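Local coordinates for major capsid protein (Faustovirus, PDB 5J7O) that forms the capsid shell of a large double-stranded DNA virus as trimers of a double jelly-roll fold, at residues B[252-257]-B[263-268]; B[461-466]-B[514-519]; B[128-133]-B[148-153]; B[520-525]-B[544-549]. All blocks are in the same frame, centred on the assembly; numbering follows the deposited sequence.

Contact 1 (B[252-257]-B[263-268])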
loop_
_atom_site.group_PDB
_atom_site.type_symbol
_atom_site.label_atom_id
_atom_site.label_comp_id
_atom_site.label_asym_id
_atom_site.label_seq_id
_atom_site.Cartn_x
_atom_site.Cartn_y
_atom_site.Cartn_z
ATOM N N VAL B 252 29.315 22.302 5.066
ATOM C CA VAL B 252 28.518 21.759 6.160
ATOM C C VAL B 252 28.521 22.729 7.336
ATOM O O VAL B 252 29.586 23.140 7.814
ATOM C CB VAL B 252 29.047 20.380 6.587
ATOM C CG1 VAL B 252 28.391 19.938 7.883
ATOM C CG2 VAL B 252 28.798 19.362 5.487
ATOM N N ALA B 253 27.321 23.086 7.804
ATOM C CA ALA B 253 27.132 23.862 9.033
ATOM C C ALA B 253 27.868 25.201 8.976
ATOM O O ALA B 253 28.638 25.554 9.872
ATOM C CB ALA B 253 27.557 23.054 10.262
ATOM N N LEU B 254 27.616 25.954 7.912
ATOM C CA LEU B 254 28.206 27.272 7.746
ATOM C C LEU B 254 27.333 28.334 8.404
ATOM O O LEU B 254 26.106 28.216 8.454
ATOM C CB LEU B 254 28.386 27.602 6.264
ATOM C CG LEU B 254 29.189 26.621 5.410
ATOM C CD1 LEU B 254 29.097 27.004 3.940
ATOM C CD2 LEU B 254 30.639 26.569 5.864
ATOM N N SER B 255 27.984 29.374 8.914
ATOM C CA SER B 255 27.311 30.550 9.445
ATOM C C SER B 255 27.826 31.781 8.716
ATOM O O SER B 255 29.009 31.852 8.368
ATOM C CB SER B 255 27.543 30.698 10.954
ATOM O OG SER B 255 26.999 29.603 11.668
ATOM N N ASP B 256 26.941 32.746 8.477
ATOM C CA ASP B 256 27.352 33.957 7.785
ATOM C C ASP B 256 28.081 34.893 8.751
ATOM O O ASP B 256 28.324 34.564 9.915
ATOM C CB ASP B 256 26.152 34.640 7.125
ATOM C CG ASP B 256 25.030 34.963 8.102
ATOM O OD1 ASP B 256 25.295 35.152 9.307
ATOM O OD2 ASP B 256 23.867 35.040 7.651
ATOM N N VAL B 257 28.430 36.085 8.259
ATOM C CA VAL B 257 29.200 37.026 9.062
ATOM C C VAL B 257 28.410 37.547 10.255
ATOM O O VAL B 257 28.998 38.119 11.180
ATOM C CB VAL B 257 29.694 38.196 8.189
ATOM C CG1 VAL B 257 30.706 37.700 7.167
ATOM C CG2 VAL B 257 28.521 38.874 7.499
ATOM N N THR B 263 21.258 29.361 5.092
ATOM C CA THR B 263 20.243 28.626 4.349
ATOM C C THR B 263 20.862 28.030 3.092
ATOM O O THR B 263 21.434 28.751 2.268
ATOM C CB THR B 263 19.076 29.544 3.992
ATOM O OG1 THR B 263 19.551 30.643 3.204
ATOM C CG2 THR B 263 18.404 30.072 5.252
ATOM N N GLY B 264 20.749 26.713 2.946
ATOM C CA GLY B 264 21.416 25.988 1.888
ATOM C C GLY B 264 22.666 25.258 2.329
ATOM O O GLY B 264 23.225 24.487 1.539
ATOM N N SER B 265 23.119 25.484 3.562
ATOM C CA SER B 265 24.262 24.769 4.109
ATOM C C SER B 265 23.756 23.555 4.875
ATOM O O SER B 265 23.175 23.720 5.959
ATOM C CB SER B 265 25.074 25.675 5.024
ATOM O OG SER B 265 26.000 24.928 5.795
ATOM N N PRO B 266 23.939 22.338 4.367
ATOM C CA PRO B 266 23.459 21.159 5.094
ATOM C C PRO B 266 24.192 20.975 6.414
ATOM O O PRO B 266 25.340 21.396 6.583
ATOM C CB PRO B 266 23.752 20.002 4.130
ATOM C CG PRO B 266 24.828 20.516 3.233
ATOM C CD PRO B 266 24.573 21.984 3.086
ATOM N N VAL B 267 23.503 20.342 7.358
ATOM C CA VAL B 267 24.055 20.044 8.671
ATOM C C VAL B 267 24.004 18.536 8.882
ATOM O O VAL B 267 23.470 17.788 8.062
ATOM C CB VAL B 267 23.313 20.784 9.802
ATOM C CG1 VAL B 267 23.358 22.287 9.574
ATOM C CG2 VAL B 267 21.876 20.299 9.901
ATOM N N ASN B 268 24.577 18.097 10.000
ATOM C CA ASN B 268 24.571 16.680 10.338
ATOM C C ASN B 268 23.142 16.155 10.423
ATOM O O ASN B 268 22.198 16.897 10.707
ATOM C CB ASN B 268 25.291 16.440 11.664
ATOM C CG ASN B 268 26.793 16.608 11.554
ATOM O OD1 ASN B 268 27.388 16.324 10.513
ATOM N ND2 ASN B 268 27.417 17.064 12.635
#
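Ser265 and Val252 bury the most surface here, 56 and 55 Å², and each meets the other segment through a different kind of atom. Ser265 sends its hydroxyl across to the backbone: Leu254 N donates to Ser265 OG over 2.9 Å, and the N-H...O angle of 175° makes the bond almost straight. Ser265 OG is placed for this by a chi1 of 167°, which turns it opposite its own backbone N and out toward residues 253 and 254. The same oxygen is also hydrogen-bonded to the carbonyl O of Ile251, so the hydroxyl is held at two points of the 251-254 run of the chain. Leu254 CB and CG, each 3.6 Å from Ser265 OG, pack beside it.

The CB bond of Val252 points away overall, yet CB and CG1 still lie beside Pro266 O, with Val252 CG1 at 3.6 Å from it, and Val252 CA makes a CA-H...O contact with Pro266 O at 3.2 Å. That carbonyl is shared, because Ala253 N donates to Pro266 O at 2.9 Å with an angle of 150°. Beyond it, Ala253 CB and Val267 CG1 make a looser apolar contact at 4.3 Å.

Trp247 lies against both Val252 and Pro266, while Gly264 O is hydrogen-bonded to Thr372 OG1 of the second subunit. The arrangement is that of a long irregular loop between strands 232-240 and 273-280, pinned across itself and laid onto a neighbouring subunit.

Contact 2 (B[461-466]-B[514-519]); sequences NTYQWR and QYIVPV
Van der Waals contact is all that joins Tyr463 and Arg466 to Ile516 and Pro518, since no hydrogen bond spans the two segments. Tyr463 and Ile516 approach from opposite directions, and the phenol end does the touching: Tyr463 OH is 3.7 Å from Ile516 CG1, with Ile516 CD1 at a similar range. Ile516 CG2 reaches the ring obliquely, 4.3 Å from Tyr463 CE2.

The guanidinium of Arg466 is used as a flat surface. Pro518 CB lies over one face, offset toward the rim and 3.9 Å from Arg466 NH1, and Tyr463 CD2 covers the opposite face, so the group is sandwiched. Ile516 CG2 meets it in plane at the edge, also 3.9 Å from Arg466 NH1. A bend at chi3 (70°) in an otherwise extended chain turns the guanidinium into this slot.

Polar bonds involve partners within 461-466 and in strand 473-490. Asn461 OD1 accepts from Tyr463 N at 2.8 Å, the donor standing above the amide plane, which makes an Asx turn just before the helix. Arg466 NH2 is hydrogen-bonded to Asn476 OD1, which holds that end of the guanidinium.

Tyr463 is the N-cap of helix 464-467, and Arg466 lies in its first turn; these two make the contact with strand 503-521. Strand 473-490 pairs with that strand and supplies Asn476 and Val474 beside Arg466, while Tyr515 and Ile516 pair antiparallel with a strand of the second subunit.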
loop_
_atom_site.group_PDB
_atom_site.type_symbol
_atom_site.label_atom_id
_atom_site.label_comp_id
_atom_site.label_asym_id
_atom_site.label_seq_id
_atom_site.Cartn_x
_atom_site.Cartn_y
_atom_site.Cartn_z
ATOM N N ASN B 461 -0.937 2.246 -30.958
ATOM C CA ASN B 461 -0.523 2.731 -29.649
ATOM C C ASN B 461 0.575 1.826 -29.103
ATOM O O ASN B 461 0.341 0.640 -28.846
ATOM C CB ASN B 461 -1.718 2.775 -28.697
ATOM C CG ASN B 461 -1.372 3.369 -27.341
ATOM O OD1 ASN B 461 -0.234 3.770 -27.090
ATOM N ND2 ASN B 461 -2.364 3.439 -26.460
ATOM N N THR B 462 1.775 2.385 -28.930
ATOM C CA THR B 462 2.881 1.626 -28.363
ATOM C C THR B 462 2.724 1.393 -26.867
ATOM O O THR B 462 3.479 0.596 -26.299
ATOM C CB THR B 462 4.208 2.337 -28.640
ATOM O OG1 THR B 462 4.189 3.641 -28.047
ATOM C CG2 THR B 462 4.435 2.468 -30.138
ATOM N N TYR B 463 1.774 2.067 -26.219
ATOM C CA TYR B 463 1.433 1.810 -24.828
ATOM C C TYR B 463 0.130 1.032 -24.688
ATOM O O TYR B 463 -0.467 1.023 -23.605
ATOM C CB TYR B 463 1.357 3.122 -24.046
ATOM C CG TYR B 463 2.706 3.693 -23.670
ATOM C CD1 TYR B 463 3.406 4.511 -24.547
ATOM C CD2 TYR B 463 3.280 3.413 -22.436
ATOM C CE1 TYR B 463 4.641 5.033 -24.207
ATOM C CE2 TYR B 463 4.514 3.932 -22.087
ATOM C CZ TYR B 463 5.190 4.741 -22.975
ATOM O OH TYR B 463 6.418 5.259 -22.632
ATOM N N GLN B 464 -0.326 0.382 -25.766
ATOM C CA GLN B 464 -1.536 -0.431 -25.689
ATOM C C GLN B 464 -1.388 -1.555 -24.676
ATOM O O GLN B 464 -2.370 -1.942 -24.030
ATOM C CB GLN B 464 -1.879 -1.013 -27.061
ATOM C CG GLN B 464 -3.185 -1.796 -27.073
ATOM C CD GLN B 464 -3.208 -2.901 -28.109
ATOM O OE1 GLN B 464 -4.220 -3.580 -28.285
ATOM N NE2 GLN B 464 -2.089 -3.091 -28.797
ATOM N N TRP B 465 -0.173 -2.090 -24.522
ATOM C CA TRP B 465 0.083 -3.116 -23.516
ATOM C C TRP B 465 -0.334 -2.667 -22.120
ATOM O O TRP B 465 -0.621 -3.512 -21.263
ATOM C CB TRP B 465 1.566 -3.492 -23.518
ATOM C CG TRP B 465 2.461 -2.379 -23.066
ATOM C CD1 TRP B 465 3.008 -1.399 -23.841
ATOM C CD2 TRP B 465 2.916 -2.133 -21.729
ATOM N NE1 TRP B 465 3.775 -0.558 -23.072
ATOM C CE2 TRP B 465 3.734 -0.987 -21.770
ATOM C CE3 TRP B 465 2.709 -2.770 -20.502
ATOM C CZ2 TRP B 465 4.345 -0.464 -20.633
ATOM C CZ3 TRP B 465 3.317 -2.250 -19.375
ATOM C CH2 TRP B 465 4.125 -1.109 -19.448
ATOM N N ARG B 466 -0.366 -1.360 -21.874
ATOM C CA ARG B 466 -0.729 -0.783 -20.584
ATOM C C ARG B 466 -2.093 -0.110 -20.582
ATOM O O ARG B 466 -2.838 -0.236 -19.608
ATOM C CB ARG B 466 0.334 0.238 -20.160
ATOM C CG ARG B 466 0.102 0.885 -18.810
ATOM C CD ARG B 466 0.921 2.159 -18.690
ATOM N NE ARG B 466 0.413 3.207 -19.571
ATOM C CZ ARG B 466 1.065 4.329 -19.855
ATOM N NH1 ARG B 466 2.266 4.553 -19.337
ATOM N NH2 ARG B 466 0.522 5.227 -20.665
ATOM N N GLN B 514 15.107 7.648 -16.231
ATOM C CA GLN B 514 13.902 8.338 -16.668
ATOM C C GLN B 514 12.683 7.501 -16.316
ATOM O O GLN B 514 12.650 6.301 -16.602
ATOM C CB GLN B 514 13.933 8.611 -18.176
ATOM C CG GLN B 514 12.668 9.267 -18.714
ATOM C CD GLN B 514 12.731 9.531 -20.207
ATOM O OE1 GLN B 514 11.756 9.979 -20.811
ATOM N NE2 GLN B 514 13.883 9.254 -20.809
ATOM N N TYR B 515 11.689 8.135 -15.697
ATOM C CA TYR B 515 10.417 7.505 -15.381
ATOM C C TYR B 515 9.336 8.019 -16.323
ATOM O O TYR B 515 9.411 9.145 -16.824
ATOM C CB TYR B 515 9.992 7.784 -13.933
ATOM C CG TYR B 515 10.963 7.330 -12.864
ATOM C CD1 TYR B 515 11.996 8.156 -12.441
ATOM C CD2 TYR B 515 10.826 6.088 -12.255
ATOM C CE1 TYR B 515 12.878 7.751 -11.455
ATOM C CE2 TYR B 515 11.704 5.675 -11.268
ATOM C CZ TYR B 515 12.728 6.510 -10.872
ATOM O OH TYR B 515 13.602 6.104 -9.891
ATOM N N ILE B 516 8.324 7.187 -16.555
ATOM C CA ILE B 516 7.135 7.572 -17.309
ATOM C C ILE B 516 5.962 7.620 -16.338
ATOM O O ILE B 516 5.626 6.609 -15.710
ATOM C CB ILE B 516 6.848 6.603 -18.466
ATOM C CG1 ILE B 516 7.857 6.798 -19.599
ATOM C CG2 ILE B 516 5.430 6.802 -18.983
ATOM C CD1 ILE B 516 7.700 8.112 -20.333
ATOM N N VAL B 517 5.348 8.789 -16.215
ATOM C CA VAL B 517 4.181 8.983 -15.359
ATOM C C VAL B 517 2.935 8.845 -16.228
ATOM O O VAL B 517 2.757 9.641 -17.162
ATOM C CB VAL B 517 4.209 10.349 -14.660
ATOM C CG1 VAL B 517 2.931 10.558 -13.861
ATOM C CG2 VAL B 517 5.424 10.456 -13.756
ATOM N N PRO B 518 2.067 7.864 -15.973
ATOM C CA PRO B 518 0.798 7.769 -16.707
ATOM C C PRO B 518 -0.209 8.777 -16.175
ATOM O O PRO B 518 -0.745 8.623 -15.073
ATOM C CB PRO B 518 0.357 6.320 -16.449
ATOM C CG PRO B 518 0.973 5.975 -15.136
ATOM C CD PRO B 518 2.278 6.720 -15.068
ATOM N N VAL B 519 -0.465 9.820 -16.959
ATOM C CA VAL B 519 -1.370 10.897 -16.574
ATOM C C VAL B 519 -2.734 10.622 -17.189
ATOM O O VAL B 519 -2.860 10.499 -18.413
ATOM C CB VAL B 519 -0.831 12.267 -17.015
ATOM C CG1 VAL B 519 -1.795 13.370 -16.608
ATOM C CG2 VAL B 519 0.546 12.509 -16.418
#

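Contact 3 (B[128-133]-B[148-153])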
loop_
_atom_site.group_PDB
_atom_site.type_symbol
_atom_site.label_atom_id
_atom_site.label_comp_id
_atom_site.label_asym_id
_atom_site.label_seq_id
_atom_site.Cartn_x
_atom_site.Cartn_y
_atom_site.Cartn_z
ATOM N N ALA B 128 23.356 22.381 -39.308
ATOM C CA ALA B 128 23.557 22.587 -40.734
ATOM C C ALA B 128 25.021 22.520 -41.150
ATOM O O ALA B 128 25.306 22.525 -42.352
ATOM C CB ALA B 128 22.974 23.939 -41.159
ATOM N N ASP B 129 25.949 22.444 -40.199
ATOM C CA ASP B 129 27.369 22.569 -40.485
ATOM C C ASP B 129 28.126 21.317 -40.064
ATOM O O ASP B 129 27.730 20.615 -39.127
ATOM C CB ASP B 129 27.966 23.787 -39.769
ATOM C CG ASP B 129 27.236 25.072 -40.099
ATOM O OD1 ASP B 129 27.015 25.885 -39.177
ATOM O OD2 ASP B 129 26.884 25.271 -41.281
ATOM N N ASP B 130 29.224 21.051 -40.775
ATOM C CA ASP B 130 30.195 20.017 -40.412
ATOM C C ASP B 130 29.526 18.655 -40.238
ATOM O O ASP B 130 29.731 17.951 -39.246
ATOM C CB ASP B 130 30.961 20.420 -39.151
ATOM C CG ASP B 130 31.572 21.807 -39.259
ATOM O OD1 ASP B 130 31.984 22.192 -40.373
ATOM O OD2 ASP B 130 31.635 22.512 -38.230
ATOM N N GLN B 131 28.724 18.276 -41.229
ATOM C CA GLN B 131 27.931 17.058 -41.146
ATOM C C GLN B 131 28.767 15.842 -41.526
ATOM O O GLN B 131 29.399 15.816 -42.588
ATOM C CB GLN B 131 26.707 17.167 -42.053
ATOM C CG GLN B 131 25.797 18.334 -41.708
ATOM C CD GLN B 131 24.688 18.529 -42.720
ATOM O OE1 GLN B 131 24.797 18.098 -43.868
ATOM N NE2 GLN B 131 23.610 19.179 -42.298
ATOM N N VAL B 132 28.773 14.837 -40.652
ATOM C CA VAL B 132 29.487 13.585 -40.875
ATOM C C VAL B 132 28.554 12.437 -40.516
ATOM O O VAL B 132 27.910 12.463 -39.461
ATOM C CB VAL B 132 30.782 13.496 -40.041
ATOM C CG1 VAL B 132 31.626 12.314 -40.497
ATOM C CG2 VAL B 132 31.578 14.792 -40.121
ATOM N N LEU B 133 28.484 11.430 -41.385
ATOM C CA LEU B 133 27.698 10.228 -41.134
ATOM C C LEU B 133 28.623 9.022 -41.143
ATOM O O LEU B 133 29.266 8.733 -42.158
ATOM C CB LEU B 133 26.584 10.058 -42.168
ATOM C CG LEU B 133 25.710 8.814 -41.969
ATOM C CD1 LEU B 133 25.044 8.833 -40.599
ATOM C CD2 LEU B 133 24.672 8.691 -43.074
ATOM N N GLY B 148 30.667 33.102 -30.174
ATOM C CA GLY B 148 31.822 32.254 -29.966
ATOM C C GLY B 148 31.490 30.863 -29.483
ATOM O O GLY B 148 32.375 30.164 -28.980
ATOM N N VAL B 149 30.237 30.438 -29.616
ATOM C CA VAL B 149 29.790 29.127 -29.164
ATOM C C VAL B 149 29.672 28.211 -30.374
ATOM O O VAL B 149 28.909 28.489 -31.306
ATOM C CB VAL B 149 28.453 29.215 -28.410
ATOM C CG1 VAL B 149 27.890 27.823 -28.170
ATOM C CG2 VAL B 149 28.633 29.951 -27.092
ATOM N N TYR B 150 30.435 27.124 -30.358
ATOM C CA TYR B 150 30.336 26.063 -31.349
ATOM C C TYR B 150 29.525 24.930 -30.733
ATOM O O TYR B 150 29.945 24.335 -29.735
ATOM C CB TYR B 150 31.729 25.590 -31.767
ATOM C CG TYR B 150 31.771 24.519 -32.836
ATOM C CD1 TYR B 150 31.462 24.813 -34.158
ATOM C CD2 TYR B 150 32.154 23.220 -32.527
ATOM C CE1 TYR B 150 31.514 23.838 -35.139
ATOM C CE2 TYR B 150 32.210 22.239 -33.500
ATOM C CZ TYR B 150 31.889 22.554 -34.804
ATOM O OH TYR B 150 31.943 21.578 -35.774
ATOM N N THR B 151 28.357 24.652 -31.307
ATOM C CA THR B 151 27.429 23.667 -30.765
ATOM C C THR B 151 27.494 22.404 -31.613
ATOM O O THR B 151 27.175 22.436 -32.806
ATOM C CB THR B 151 26.004 24.219 -30.727
ATOM O OG1 THR B 151 25.981 25.428 -29.957
ATOM C CG2 THR B 151 25.062 23.208 -30.092
ATOM N N LEU B 152 27.898 21.297 -30.994
ATOM C CA LEU B 152 28.141 20.038 -31.687
ATOM C C LEU B 152 27.114 19.006 -31.234
ATOM O O LEU B 152 27.016 18.706 -30.040
ATOM C CB LEU B 152 29.559 19.537 -31.417
ATOM C CG LEU B 152 30.040 18.340 -32.238
ATOM C CD1 LEU B 152 30.346 18.759 -33.669
ATOM C CD2 LEU B 152 31.254 17.695 -31.587
ATOM N N TYR B 153 26.364 18.460 -32.189
ATOM C CA TYR B 153 25.345 17.454 -31.927
ATOM C C TYR B 153 25.854 16.094 -32.386
ATOM O O TYR B 153 26.244 15.934 -33.546
ATOM C CB TYR B 153 24.038 17.790 -32.650
ATOM C CG TYR B 153 23.525 19.195 -32.421
ATOM C CD1 TYR B 153 23.979 20.255 -33.196
ATOM C CD2 TYR B 153 22.573 19.458 -31.445
ATOM C CE1 TYR B 153 23.508 21.540 -32.997
ATOM C CE2 TYR B 153 22.094 20.739 -31.240
ATOM C CZ TYR B 153 22.565 21.775 -32.019
ATOM O OH TYR B 153 22.093 23.053 -31.817
#
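A single hydrogen bond carries this contact: Tyr150 OH donates to Asp130 OD2 over 2.6 Å, a short bond between a phenol and a carboxylate. The phenol reaches OD2 on its anti side, 25° out of the carboxylate plane. Relative to the ring, Asp130 OD2 lies at the edge and in plane, 3.4 Å from Tyr150 CE1, so the carboxylate does not stack on the ring. The two planes are 42° apart. Tyr150 CG stands opposite its backbone N (chi1 -178°), which carries the ring obliquely across strand 138-142 toward Asp130.

The backbones themselves stay well apart, with the nearest CA atoms, those of Asp130 and Leu152, separated by 9.0 Å. This spacing fits the sheet, in which strand 138-142 runs between strands 131-133 and 149-158, antiparallel to both; the bond therefore bridges over a middle strand in the outer part of a mixed sheet of this double jelly-roll protein. The chain also turns a corner at Asp130, so the carboxylate is presented from the bend.

Apolar packing completes the surroundings of the tyrosine: its side chain touches Ala141 of the middle strand and Ala359 of a loop. On the other side of Tyr150 in the sheet, its backbone is hydrogen-bonded to Leu349 of strand 341-351.

Contact 4 (B[520-525]-B[544-549]); sequences ETETLD and FYRDYI
Glu522 and Arg546 form a salt bridge, with Arg546 NH1 donating to Glu522 OE2 at 2.9 Å and an N-H...O angle of 165°. Arg546 NH1 also bonds to the carbonyl O of Lys564, so this one nitrogen serves both partners. The two flat groups of the salt bridge are almost perpendicular, their planes 89° apart. Glu522 OE2 lies in the guanidinium plane, at its edge, but the nitrogen reaches this oxygen from above the carboxylate plane rather than within it. Glu522 extends beyond CG to span the gap, while Arg546 bends at chi3 (64°).

A second carboxylate holds the far side of the same guanidinium. Arg546 NE and Arg546 NH2 each donate to one oxygen of Asp547, NE to OD1 at 2.8 Å and NH2 to OD2 at 2.8 Å, a side-on bidentate grip that fixes the group's rotation. Glu522, Arg546 and Asp547 thus make a salt-bridge network, joining residues 520-525, at the end region of strand 503-521, to helix 542-552 in this double jelly-roll capsid protein. The two carboxylates do not crowd each other, with Glu522 OE2 and Asp547 OD2 6.7 Å apart, and their charge probably stabilises the arginine cation.

Farther out, Glu520 OE2 accepts from Lys564 N. The helix has a wider pi-type turn here, marked by Ile549 N bonding to Phe544 O at 3.1 Å.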
loop_
_atom_site.group_PDB
_atom_site.type_symbol
_atom_site.label_atom_id
_atom_site.label_comp_id
_atom_site.label_asym_id
_atom_site.label_seq_id
_atom_site.Cartn_x
_atom_site.Cartn_y
_atom_site.Cartn_z
ATOM N N GLU B 520 -3.757 10.536 -16.342
ATOM C CA GLU B 520 -5.102 10.187 -16.779
ATOM C C GLU B 520 -5.921 11.445 -17.039
ATOM O O GLU B 520 -5.990 12.337 -16.187
ATOM C CB GLU B 520 -5.794 9.320 -15.727
ATOM C CG GLU B 520 -5.118 7.984 -15.477
ATOM C CD GLU B 520 -5.667 7.276 -14.254
ATOM O OE1 GLU B 520 -5.033 7.364 -13.180
ATOM O OE2 GLU B 520 -6.737 6.642 -14.363
ATOM N N THR B 521 -6.541 11.509 -18.215
ATOM C CA THR B 521 -7.473 12.573 -18.574
ATOM C C THR B 521 -8.867 11.961 -18.635
ATOM O O THR B 521 -9.147 11.133 -19.508
ATOM C CB THR B 521 -7.095 13.218 -19.907
ATOM O OG1 THR B 521 -5.763 13.740 -19.830
ATOM C CG2 THR B 521 -8.058 14.350 -20.243
ATOM N N GLU B 522 -9.733 12.364 -17.706
ATOM C CA GLU B 522 -11.067 11.783 -17.621
ATOM C C GLU B 522 -11.846 12.023 -18.908
ATOM O O GLU B 522 -11.785 13.103 -19.502
ATOM C CB GLU B 522 -11.828 12.369 -16.430
ATOM C CG GLU B 522 -11.259 11.982 -15.071
ATOM C CD GLU B 522 -12.000 12.632 -13.915
ATOM O OE1 GLU B 522 -13.218 12.879 -14.045
ATOM O OE2 GLU B 522 -11.360 12.901 -12.876
ATOM N N THR B 523 -12.577 10.996 -19.342
ATOM C CA THR B 523 -13.406 11.081 -20.537
ATOM C C THR B 523 -14.873 11.350 -20.229
ATOM O O THR B 523 -15.621 11.713 -21.142
ATOM C CB THR B 523 -13.293 9.791 -21.361
ATOM O OG1 THR B 523 -13.612 8.661 -20.538
ATOM C CG2 THR B 523 -11.883 9.631 -21.914
ATOM N N LEU B 524 -15.298 11.185 -18.981
ATOM C CA LEU B 524 -16.668 11.458 -18.568
ATOM C C LEU B 524 -16.676 12.632 -17.600
ATOM O O LEU B 524 -15.950 12.623 -16.601
ATOM C CB LEU B 524 -17.300 10.230 -17.908
ATOM C CG LEU B 524 -17.551 9.003 -18.787
ATOM C CD1 LEU B 524 -17.923 7.802 -17.931
ATOM C CD2 LEU B 524 -18.644 9.289 -19.802
ATOM N N ASP B 525 -17.491 13.643 -17.903
ATOM C CA ASP B 525 -17.673 14.766 -16.992
ATOM C C ASP B 525 -18.860 14.545 -16.062
ATOM O O ASP B 525 -18.716 14.613 -14.838
ATOM C CB ASP B 525 -17.859 16.068 -17.781
ATOM C CG ASP B 525 -16.584 16.527 -18.461
ATOM O OD1 ASP B 525 -15.487 16.174 -17.977
ATOM O OD2 ASP B 525 -16.679 17.245 -19.479
ATOM N N PHE B 544 -18.862 11.633 -8.417
ATOM C CA PHE B 544 -19.905 11.092 -7.553
ATOM C C PHE B 544 -20.024 9.582 -7.722
ATOM O O PHE B 544 -20.164 8.848 -6.736
ATOM C CB PHE B 544 -21.241 11.776 -7.851
ATOM C CG PHE B 544 -22.369 11.340 -6.955
ATOM C CD1 PHE B 544 -22.573 11.954 -5.729
ATOM C CD2 PHE B 544 -23.234 10.330 -7.344
ATOM C CE1 PHE B 544 -23.611 11.560 -4.904
ATOM C CE2 PHE B 544 -24.274 9.931 -6.523
ATOM C CZ PHE B 544 -24.462 10.548 -5.302
ATOM N N TYR B 545 -19.960 9.101 -8.964
ATOM C CA TYR B 545 -20.062 7.672 -9.227
ATOM C C TYR B 545 -18.738 6.940 -9.062
ATOM O O TYR B 545 -18.742 5.732 -8.802
ATOM C CB TYR B 545 -20.595 7.427 -10.639
ATOM C CG TYR B 545 -21.910 8.106 -10.933
ATOM C CD1 TYR B 545 -23.106 7.587 -10.451
ATOM C CD2 TYR B 545 -21.959 9.263 -11.698
ATOM C CE1 TYR B 545 -24.312 8.202 -10.724
ATOM C CE2 TYR B 545 -23.160 9.887 -11.972
ATOM C CZ TYR B 545 -24.332 9.352 -11.484
ATOM O OH TYR B 545 -25.528 9.972 -11.760
ATOM N N ARG B 546 -17.611 7.632 -9.214
ATOM C CA ARG B 546 -16.315 6.980 -9.079
ATOM C C ARG B 546 -15.833 6.935 -7.637
ATOM O O ARG B 546 -15.303 5.911 -7.193
ATOM C CB ARG B 546 -15.270 7.693 -9.939
ATOM C CG ARG B 546 -13.874 7.105 -9.812
ATOM C CD ARG B 546 -12.843 8.054 -10.380
ATOM N NE ARG B 546 -12.787 9.300 -9.623
ATOM C CZ ARG B 546 -12.512 10.484 -10.158
ATOM N NH1 ARG B 546 -12.284 10.587 -11.459
ATOM N NH2 ARG B 546 -12.479 11.567 -9.394
ATOM N N ASP B 547 -16.007 8.025 -6.893
ATOM C CA ASP B 547 -15.446 8.147 -5.555
ATOM C C ASP B 547 -16.479 7.989 -4.447
ATOM O O ASP B 547 -16.246 7.238 -3.495
ATOM C CB ASP B 547 -14.731 9.498 -5.411
ATOM C CG ASP B 547 -13.654 9.697 -6.456
ATOM O OD1 ASP B 547 -13.098 8.689 -6.936
ATOM O OD2 ASP B 547 -13.367 10.862 -6.801
ATOM N N TYR B 548 -17.621 8.672 -4.541
ATOM C CA TYR B 548 -18.553 8.671 -3.417
ATOM C C TYR B 548 -19.286 7.340 -3.291
ATOM O O TYR B 548 -19.321 6.743 -2.209
ATOM C CB TYR B 548 -19.560 9.812 -3.540
ATOM C CG TYR B 548 -20.570 9.766 -2.423
ATOM C CD1 TYR B 548 -21.902 9.462 -2.670
ATOM C CD2 TYR B 548 -20.179 9.980 -1.109
ATOM C CE1 TYR B 548 -22.821 9.402 -1.640
ATOM C CE2 TYR B 548 -21.086 9.918 -0.076
ATOM C CZ TYR B 548 -22.405 9.632 -0.345
ATOM O OH TYR B 548 -23.311 9.573 0.688
ATOM N N ILE B 549 -19.900 6.870 -4.381
ATOM C CA ILE B 549 -20.701 5.645 -4.309
ATOM C C ILE B 549 -19.873 4.437 -3.885
ATOM O O ILE B 549 -20.302 3.714 -2.971
ATOM C CB ILE B 549 -21.451 5.423 -5.634
ATOM C CG1 ILE B 549 -22.605 6.419 -5.766
ATOM C CG2 ILE B 549 -21.962 3.991 -5.730
ATOM C CD1 ILE B 549 -23.441 6.228 -7.015
#

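How the contacts relate
Contacts 2 and 4 are neighbours: both use strand 503-521, residues 514-519 run directly into 520-525, and their centres are 21 Å apart. Strand 503-521 belongs to the mixed sheet that also holds the strands of contact 3, although contact 3 lies 34 Å from contact 2 between centres, and about 17 Å between nearest atoms. Within the chain contact 1 is remote, 42, 43 and 48 Å between centres from contacts 2, 3 and 4. Across a subunit interface, however, Tyr153 and Gln131 of contact 3 pack on Leu254 and Val257 of the third subunit, another copy of contact 1. Contacts 1, 2 and 4 touch the second subunit; contacts 1, 2 and 3 touch the third.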